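Local structure of amidohydrolase 3 domain-containing protein (3ICJ) at residues F362-H373 against R384-Q395. The protein binds two zinc ions and is probably a hydrolase of the amidohydrolase family acting on carbon-nitrogen bonds other than peptide bonds. Residues are numbered along the deposited sequence; the frame is centred on the assembly and turned at random.
Sequences FEEAEFSGRIEH and RIKELKVRISAQ. With ZN (zinc ion), chain C.
The guanidinium of R391 carries R370 on one face, with R370 CB 3.8 Å above its plane and offset toward the rim; S368 O and a water lie at its edge, in plane. G369 CA covers one face of the F362 ring, offset toward the rim, and V390 CG1 meets that ring obliquely. R391 NH2 donates to S368 O at 2.6 Å, while R391 NE reaches the water that in turn donates to S368 OG. These edge partners, with D344 also on NH2, limit how far the group can turn. The R370 guanidinium stands nearly perpendicular to it (88°) and grips E372 side-on, NE to OE2 and NH2 to OE1, both on the syn side; E372 OE1 is also hydrogen-bonded to H101, a ligand of the first zinc ion.

At the edge of the H373 ring, Q395 OE1 accepts from H373 ND1, the amide turned 66° from the ring; the refined 2.5 Å is doubtfully short. A chi2 of 75° bends Q395 back toward H373.

Parallel pairing of strands 370-371 and 391-394, for example I371 N to R391 O at 2.7 Å, closes a beta-alpha-beta unit through helix 379-388. V390 CG1, just before strand 391-394, meets I371 CG1 at 3.8 Å.

H373 NE2 binds the second zinc ion at 2.4 Å, alongside H348 and carboxylated K296; the geometry is consistent with Q395 as a second-shell residue orienting H373.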
ATOM      1  N   PHE A 362     -22.091   2.700   1.908  1.00 37.40           N
ATOM      2  CA  PHE A 362     -21.945   2.307   3.313  1.00 39.78           C
ATOM      3  C   PHE A 362     -23.194   2.619   4.131  1.00 40.61           C
ATOM      4  O   PHE A 362     -23.600   1.817   4.975  1.00 39.36           O
ATOM      5  CB  PHE A 362     -20.716   2.965   3.970  1.00 34.29           C
ATOM      6  CG  PHE A 362     -19.396   2.492   3.429  1.00 38.69           C
ATOM      7  CD1 PHE A 362     -19.235   1.195   2.957  1.00 37.96           C
ATOM      8  CD2 PHE A 362     -18.297   3.351   3.413  1.00 42.24           C
ATOM      9  CE1 PHE A 362     -18.007   0.764   2.458  1.00 47.25           C
ATOM     10  CE2 PHE A 362     -17.068   2.930   2.917  1.00 37.91           C
ATOM     11  CZ  PHE A 362     -16.920   1.638   2.439  1.00 40.18           C
ATOM     12  N   GLU A 363     -23.785   3.784   3.878  1.00 36.52           N
ATOM     13  CA  GLU A 363     -25.025   4.194   4.518  1.00 38.66           C
ATOM     14  C   GLU A 363     -26.156   3.216   4.245  1.00 39.82           C
ATOM     15  O   GLU A 363     -26.836   2.785   5.173  1.00 41.34           O
ATOM     16  CB  GLU A 363     -25.463   5.555   4.009  1.00 44.61           C
ATOM     17  CG  GLU A 363     -25.307   6.671   4.991  1.00 62.40           C
ATOM     18  CD  GLU A 363     -26.463   7.646   4.939  1.00 63.37           C
ATOM     19  OE1 GLU A 363     -27.205   7.743   5.939  1.00 65.34           O
ATOM     20  OE2 GLU A 363     -26.632   8.303   3.896  1.00 61.96           O
ATOM     21  N   GLU A 364     -26.351   2.879   2.970  1.00 41.14           N
ATOM     22  CA  GLU A 364     -27.475   2.042   2.546  1.00 44.40           C
ATOM     23  C   GLU A 364     -27.341   0.634   3.099  1.00 41.83           C
ATOM     24  O   GLU A 364     -28.309   0.059   3.585  1.00 34.81           O
ATOM     25  CB  GLU A 364     -27.589   2.008   1.016  1.00 44.15           C
ATOM     26  CG  GLU A 364     -28.511   0.910   0.482  1.00 50.71           C
ATOM     27  CD  GLU A 364     -28.800   1.030  -0.994  1.00 49.74           C
ATOM     28  OE1 GLU A 364     -28.856   2.169  -1.507  1.00 46.58           O
ATOM     29  OE2 GLU A 364     -28.976  -0.026  -1.637  1.00 49.89           O
ATOM     30  N   ALA A 365     -26.125   0.099   3.044  1.00 36.79           N
ATOM     31  CA  ALA A 365     -25.852  -1.250   3.544  1.00 40.68           C
ATOM     32  C   ALA A 365     -25.680  -1.318   5.074  1.00 38.88           C
ATOM     33  O   ALA A 365     -25.507  -2.403   5.621  1.00 41.81           O
ATOM     34  CB  ALA A 365     -24.626  -1.831   2.840  1.00 34.54           C
ATOM     35  N   GLU A 366     -25.721  -0.159   5.736  1.00 38.15           N
ATOM     36  CA  GLU A 366     -25.522  -0.016   7.189  1.00 41.92           C
ATOM     37  C   GLU A 366     -24.224  -0.676   7.614  1.00 45.89           C
ATOM     38  O   GLU A 366     -24.182  -1.444   8.576  1.00 37.71           O
ATOM     39  CB  GLU A 366     -26.732  -0.563   7.975  1.00 42.49           C
ATOM     40  CG  GLU A 366     -28.006   0.220   7.704  1.00 42.87           C
ATOM     41  CD  GLU A 366     -29.263  -0.559   8.059  1.00 59.53           C
ATOM     42  OE1 GLU A 366     -29.518  -1.634   7.465  1.00 62.13           O
ATOM     43  OE2 GLU A 366     -30.005  -0.079   8.929  1.00 54.00           O
ATOM     44  N   PHE A 367     -23.165  -0.368   6.865  1.00 36.62           N
ATOM     45  CA  PHE A 367     -21.934  -1.093   6.964  1.00 40.48           C
ATOM     46  C   PHE A 367     -20.822  -0.074   7.171  1.00 39.18           C
ATOM     47  O   PHE A 367     -20.677   0.849   6.388  1.00 45.30           O
ATOM     48  CB  PHE A 367     -21.714  -1.891   5.663  1.00 39.35           C
ATOM     49  CG  PHE A 367     -20.475  -2.771   5.676  1.00 40.89           C
ATOM     50  CD1 PHE A 367     -20.552  -4.087   6.128  1.00 42.90           C
ATOM     51  CD2 PHE A 367     -19.253  -2.298   5.190  1.00 38.88           C
ATOM     52  CE1 PHE A 367     -19.418  -4.917   6.117  1.00 45.60           C
ATOM     53  CE2 PHE A 367     -18.114  -3.106   5.195  1.00 42.28           C
ATOM     54  CZ  PHE A 367     -18.206  -4.425   5.666  1.00 45.67           C
ATOM     55  N   SER A 368     -20.028  -0.237   8.211  1.00 42.67           N
ATOM     56  CA  SER A 368     -18.950   0.724   8.449  1.00 47.29           C
ATOM     57  C   SER A 368     -17.664   0.246   7.769  1.00 44.97           C
ATOM     58  O   SER A 368     -16.914  -0.550   8.329  1.00 41.95           O
ATOM     59  CB  SER A 368     -18.769   0.981   9.947  1.00 55.42           C
ATOM     60  OG  SER A 368     -18.309   2.308  10.165  1.00 64.67           O
ATOM     61  N   GLY A 369     -17.438   0.708   6.541  1.00 38.93           N
ATOM     62  CA  GLY A 369     -16.318   0.224   5.753  1.00 39.69           C
ATOM     63  C   GLY A 369     -15.134   1.149   5.895  1.00 39.30           C
ATOM     64  O   GLY A 369     -15.102   2.008   6.781  1.00 36.33           O
ATOM     65  N   ARG A 370     -14.141   0.953   5.035  1.00 35.17           N
ATOM     66  CA  ARG A 370     -13.045   1.865   4.965  1.00 37.87           C
ATOM     67  C   ARG A 370     -12.922   2.453   3.568  1.00 34.48           C
ATOM     68  O   ARG A 370     -13.308   1.824   2.572  1.00 36.22           O
ATOM     69  CB  ARG A 370     -11.702   1.242   5.457  1.00 34.62           C
ATOM     70  CG  ARG A 370     -11.349  -0.078   4.856  1.00 36.63           C
ATOM     71  CD  ARG A 370     -10.045  -0.648   5.438  1.00 35.59           C
ATOM     72  NE  ARG A 370      -8.863  -0.037   4.809  1.00 37.09           N
ATOM     73  CZ  ARG A 370      -7.605  -0.387   5.068  1.00 42.25           C
ATOM     74  NH1 ARG A 370      -7.338  -1.327   5.971  1.00 39.36           N
ATOM     75  NH2 ARG A 370      -6.608   0.220   4.435  1.00 37.88           N
ATOM     76  N   ILE A 371     -12.363   3.660   3.513  1.00 37.27           N
ATOM     77  CA  ILE A 371     -12.090   4.343   2.256  1.00 37.62           C
ATOM     78  C   ILE A 371     -10.574   4.512   2.110  1.00 35.13           C
ATOM     79  O   ILE A 371      -9.892   4.981   3.022  1.00 41.33           O
ATOM     80  CB  ILE A 371     -12.853   5.730   2.151  1.00 33.39           C
ATOM     81  CG1 ILE A 371     -14.356   5.506   2.013  1.00 34.97           C
ATOM     82  CG2 ILE A 371     -12.335   6.576   0.973  1.00 32.07           C
ATOM     83  CD1 ILE A 371     -15.178   6.815   2.127  1.00 38.03           C
ATOM     84  N   GLU A 372     -10.057   4.076   0.966  1.00 33.82           N
ATOM     85  CA  GLU A 372      -8.665   4.255   0.616  1.00 34.01           C
ATOM     86  C   GLU A 372      -8.538   5.581  -0.132  1.00 37.70           C
ATOM     87  O   GLU A 372      -9.331   5.863  -1.044  1.00 37.41           O
ATOM     88  CB  GLU A 372      -8.196   3.122  -0.313  1.00 36.39           C
ATOM     89  CG  GLU A 372      -8.649   1.741   0.147  1.00 38.89           C
ATOM     90  CD  GLU A 372      -8.282   1.498   1.599  1.00 42.99           C
ATOM     91  OE1 GLU A 372      -7.076   1.476   1.906  1.00 37.79           O
ATOM     92  OE2 GLU A 372      -9.200   1.360   2.438  1.00 46.71           O
ATOM     93  N   HIS A 373      -7.525   6.352   0.263  1.00 35.70           N
ATOM     94  CA  HIS A 373      -7.150   7.682  -0.280  1.00 37.81           C
ATOM     95  C   HIS A 373      -7.956   8.843   0.287  1.00 39.30           C
ATOM     96  O   HIS A 373      -7.378   9.719   0.946  1.00 42.36           O
ATOM     97  CB  HIS A 373      -7.062   7.714  -1.818  1.00 41.86           C
ATOM     98  CG  HIS A 373      -6.317   6.546  -2.393  1.00 43.39           C
ATOM     99  ND1 HIS A 373      -4.994   6.298  -2.108  1.00 56.27           N
ATOM    100  CD2 HIS A 373      -6.729   5.523  -3.178  1.00 45.50           C
ATOM    101  CE1 HIS A 373      -4.611   5.187  -2.714  1.00 60.31           C
ATOM    102  NE2 HIS A 373      -5.647   4.698  -3.369  1.00 52.14           N
ATOM    103  N   ARG A 384     -20.881  13.316   7.563  1.00 36.45           N
ATOM    104  CA  ARG A 384     -21.267  11.961   7.163  1.00 39.70           C
ATOM    105  C   ARG A 384     -20.188  10.949   7.528  1.00 39.32           C
ATOM    106  O   ARG A 384     -20.505   9.843   7.943  1.00 38.19           O
ATOM    107  CB  ARG A 384     -21.512  11.868   5.656  1.00 42.83           C
ATOM    108  CG  ARG A 384     -22.719  12.621   5.141  1.00 50.31           C
ATOM    109  CD  ARG A 384     -22.924  12.309   3.671  1.00 43.72           C
ATOM    110  NE  ARG A 384     -23.586  11.018   3.476  1.00 44.92           N
ATOM    111  CZ  ARG A 384     -23.663  10.384   2.309  1.00 46.08           C
ATOM    112  NH1 ARG A 384     -24.315   9.233   2.220  1.00 41.28           N
ATOM    113  NH2 ARG A 384     -23.092  10.901   1.228  1.00 44.43           N
ATOM    114  N   ILE A 385     -18.924  11.344   7.359  1.00 38.47           N
ATOM    115  CA  ILE A 385     -17.764  10.498   7.661  1.00 36.60           C
ATOM    116  C   ILE A 385     -17.673  10.239   9.161  1.00 38.20           C
ATOM    117  O   ILE A 385     -17.508   9.097   9.583  1.00 35.70           O
ATOM    118  CB  ILE A 385     -16.455  11.122   7.081  1.00 35.09           C
ATOM    119  CG1 ILE A 385     -16.486  11.072   5.548  1.00 33.69           C
ATOM    120  CG2 ILE A 385     -15.189  10.407   7.587  1.00 36.42           C
ATOM    121  CD1 ILE A 385     -15.426  11.926   4.867  1.00 42.18           C
ATOM    122  N   LYS A 386     -17.818  11.304   9.952  1.00 38.64           N
ATOM    123  CA  LYS A 386     -17.846  11.219  11.414  1.00 42.42           C
ATOM    124  C   LYS A 386     -18.967  10.288  11.898  1.00 43.32           C
ATOM    125  O   LYS A 386     -18.707   9.383  12.694  1.00 39.99           O
ATOM    126  CB  LYS A 386     -18.035  12.625  12.016  1.00 36.26           C
ATOM    127  CG  LYS A 386     -17.915  12.717  13.528  1.00 46.53           C
ATOM    128  CD  LYS A 386     -18.222  14.162  13.957  1.00 44.97           C
ATOM    129  CE  LYS A 386     -18.608  14.267  15.426  1.00 61.53           C
ATOM    130  NZ  LYS A 386     -17.407  14.261  16.297  1.00 70.90           N
ATOM    131  N   GLU A 387     -20.190  10.509  11.387  1.00 38.87           N
ATOM    132  CA  GLU A 387     -21.415   9.820  11.837  1.00 38.13           C
ATOM    133  C   GLU A 387     -21.449   8.331  11.478  1.00 38.30           C
ATOM    134  O   GLU A 387     -21.911   7.511  12.271  1.00 38.24           O
ATOM    135  CB  GLU A 387     -22.668  10.584  11.332  1.00 45.79           C
ATOM    136  CG  GLU A 387     -23.837   9.779  10.735  1.00 61.89           C
ATOM    137  CD  GLU A 387     -24.557  10.534   9.587  1.00 77.16           C
ATOM    138  OE1 GLU A 387     -24.789   9.927   8.516  1.00 75.18           O
ATOM    139  OE2 GLU A 387     -24.878  11.738   9.741  1.00 71.70           O
ATOM    140  N   LEU A 388     -20.945   7.995  10.290  1.00 37.49           N
ATOM    141  CA  LEU A 388     -20.842   6.613   9.825  1.00 37.75           C
ATOM    142  C   LEU A 388     -19.565   5.914  10.315  1.00 41.39           C
ATOM    143  O   LEU A 388     -19.398   4.711  10.069  1.00 40.74           O
ATOM    144  CB  LEU A 388     -20.868   6.572   8.291  1.00 36.33           C
ATOM    145  CG  LEU A 388     -22.142   6.948   7.529  1.00 47.68           C
ATOM    146  CD1 LEU A 388     -21.818   7.073   6.041  1.00 41.96           C
ATOM    147  CD2 LEU A 388     -23.274   5.939   7.801  1.00 52.78           C
ATOM    148  N   LYS A 389     -18.668   6.674  10.963  1.00 36.98           N
ATOM    149  CA  LYS A 389     -17.382   6.155  11.514  1.00 36.24           C
ATOM    150  C   LYS A 389     -16.556   5.403  10.456  1.00 38.95           C
ATOM    151  O   LYS A 389     -15.943   4.361  10.742  1.00 38.45           O
ATOM    152  CB  LYS A 389     -17.620   5.261  12.750  1.00 40.86           C
ATOM    153  CG  LYS A 389     -18.500   5.874  13.862  1.00 49.12           C
ATOM    154  CD  LYS A 389     -18.790   4.832  14.950  1.00 57.86           C
ATOM    155  CE  LYS A 389     -19.358   5.469  16.216  1.00 63.78           C
ATOM    156  NZ  LYS A 389     -20.818   5.697  16.115  1.00 63.35           N
ATOM    157  N   VAL A 390     -16.545   5.941   9.234  1.00 41.31           N
ATOM    158  CA  VAL A 390     -15.784   5.355   8.125  1.00 40.45           C
ATOM    159  C   VAL A 390     -14.290   5.472   8.408  1.00 41.87           C
ATOM    160  O   VAL A 390     -13.789   6.556   8.735  1.00 41.17           O
ATOM    161  CB  VAL A 390     -16.084   6.059   6.783  1.00 41.89           C
ATOM    162  CG1 VAL A 390     -15.412   5.309   5.619  1.00 41.52           C
ATOM    163  CG2 VAL A 390     -17.590   6.156   6.553  1.00 45.29           C
ATOM    164  N   ARG A 391     -13.586   4.355   8.284  1.00 36.90           N
ATOM    165  CA  ARG A 391     -12.147   4.336   8.475  1.00 33.30           C
ATOM    166  C   ARG A 391     -11.496   4.785   7.178  1.00 36.86           C
ATOM    167  O   ARG A 391     -12.028   4.524   6.098  1.00 40.15           O
ATOM    168  CB  ARG A 391     -11.704   2.938   8.867  1.00 35.69           C
ATOM    169  CG  ARG A 391     -12.190   2.530  10.269  1.00 37.69           C
ATOM    170  CD  ARG A 391     -12.210   1.026  10.452  1.00 34.90           C
ATOM    171  NE  ARG A 391     -13.342   0.378   9.786  1.00 35.89           N
ATOM    172  CZ  ARG A 391     -13.245  -0.586   8.866  1.00 41.75           C
ATOM    173  NH1 ARG A 391     -12.064  -1.056   8.501  1.00 34.43           N
ATOM    174  NH2 ARG A 391     -14.341  -1.108   8.321  1.00 35.15           N
ATOM    175  N   ILE A 392     -10.371   5.487   7.278  1.00 33.55           N
ATOM    176  CA  ILE A 392      -9.721   6.084   6.107  1.00 35.76           C
ATOM    177  C   ILE A 392      -8.225   5.750   6.105  1.00 35.86           C
ATOM    178  O   ILE A 392      -7.547   5.880   7.111  1.00 36.36           O
ATOM    179  CB  ILE A 392      -9.915   7.630   6.044  1.00 36.66           C
ATOM    180  CG1 ILE A 392     -11.397   7.980   5.800  1.00 37.17           C
ATOM    181  CG2 ILE A 392      -9.067   8.239   4.926  1.00 39.30           C
ATOM    182  CD1 ILE A 392     -11.746   9.442   6.096  1.00 43.28           C
ATOM    183  N   SER A 393      -7.740   5.272   4.969  1.00 34.51           N
ATOM    184  CA  SER A 393      -6.317   5.095   4.770  1.00 36.85           C
ATOM    185  C   SER A 393      -5.799   6.171   3.806  1.00 39.94           C
ATOM    186  O   SER A 393      -6.208   6.219   2.639  1.00 45.76           O
ATOM    187  CB  SER A 393      -6.030   3.706   4.227  1.00 45.02           C
ATOM    188  OG  SER A 393      -4.675   3.379   4.466  1.00 45.47           O
ATOM    189  N   ALA A 394      -4.902   7.015   4.303  1.00 41.78           N
ATOM    190  CA  ALA A 394      -4.364   8.139   3.532  1.00 39.59           C
ATOM    191  C   ALA A 394      -2.853   8.011   3.363  1.00 38.04           C
ATOM    192  O   ALA A 394      -2.168   7.413   4.198  1.00 39.93           O
ATOM    193  CB  ALA A 394      -4.725   9.446   4.201  1.00 40.72           C
ATOM    194  N   GLN A 395      -2.343   8.591   2.276  1.00 38.47           N
ATOM    195  CA  GLN A 395      -0.946   8.487   1.875  1.00 39.17           C
ATOM    196  C   GLN A 395      -0.316   9.885   1.899  1.00 39.03           C
ATOM    197  O   GLN A 395      -0.476  10.656   0.933  1.00 41.39           O
ATOM    198  CB  GLN A 395      -0.822   7.855   0.467  1.00 36.67           C
ATOM    199  CG  GLN A 395      -1.332   6.399   0.343  1.00 41.55           C
ATOM    200  CD  GLN A 395      -2.866   6.283   0.322  1.00 54.95           C
ATOM    201  OE1 GLN A 395      -3.556   7.128  -0.265  1.00 56.25           O
ATOM    202  NE2 GLN A 395      -3.402   5.238   0.963  1.00 49.53           N
TER
HETATM  203 ZN    ZN C 602      -6.283   2.991  -4.926  0.50 66.73          ZN
HETATM  204  O   HOH W   1     -15.686   1.715  10.274  1.00 52.91           O
HETATM  205  O   HOH W   2      -4.250  10.005   0.675  1.00 48.92           O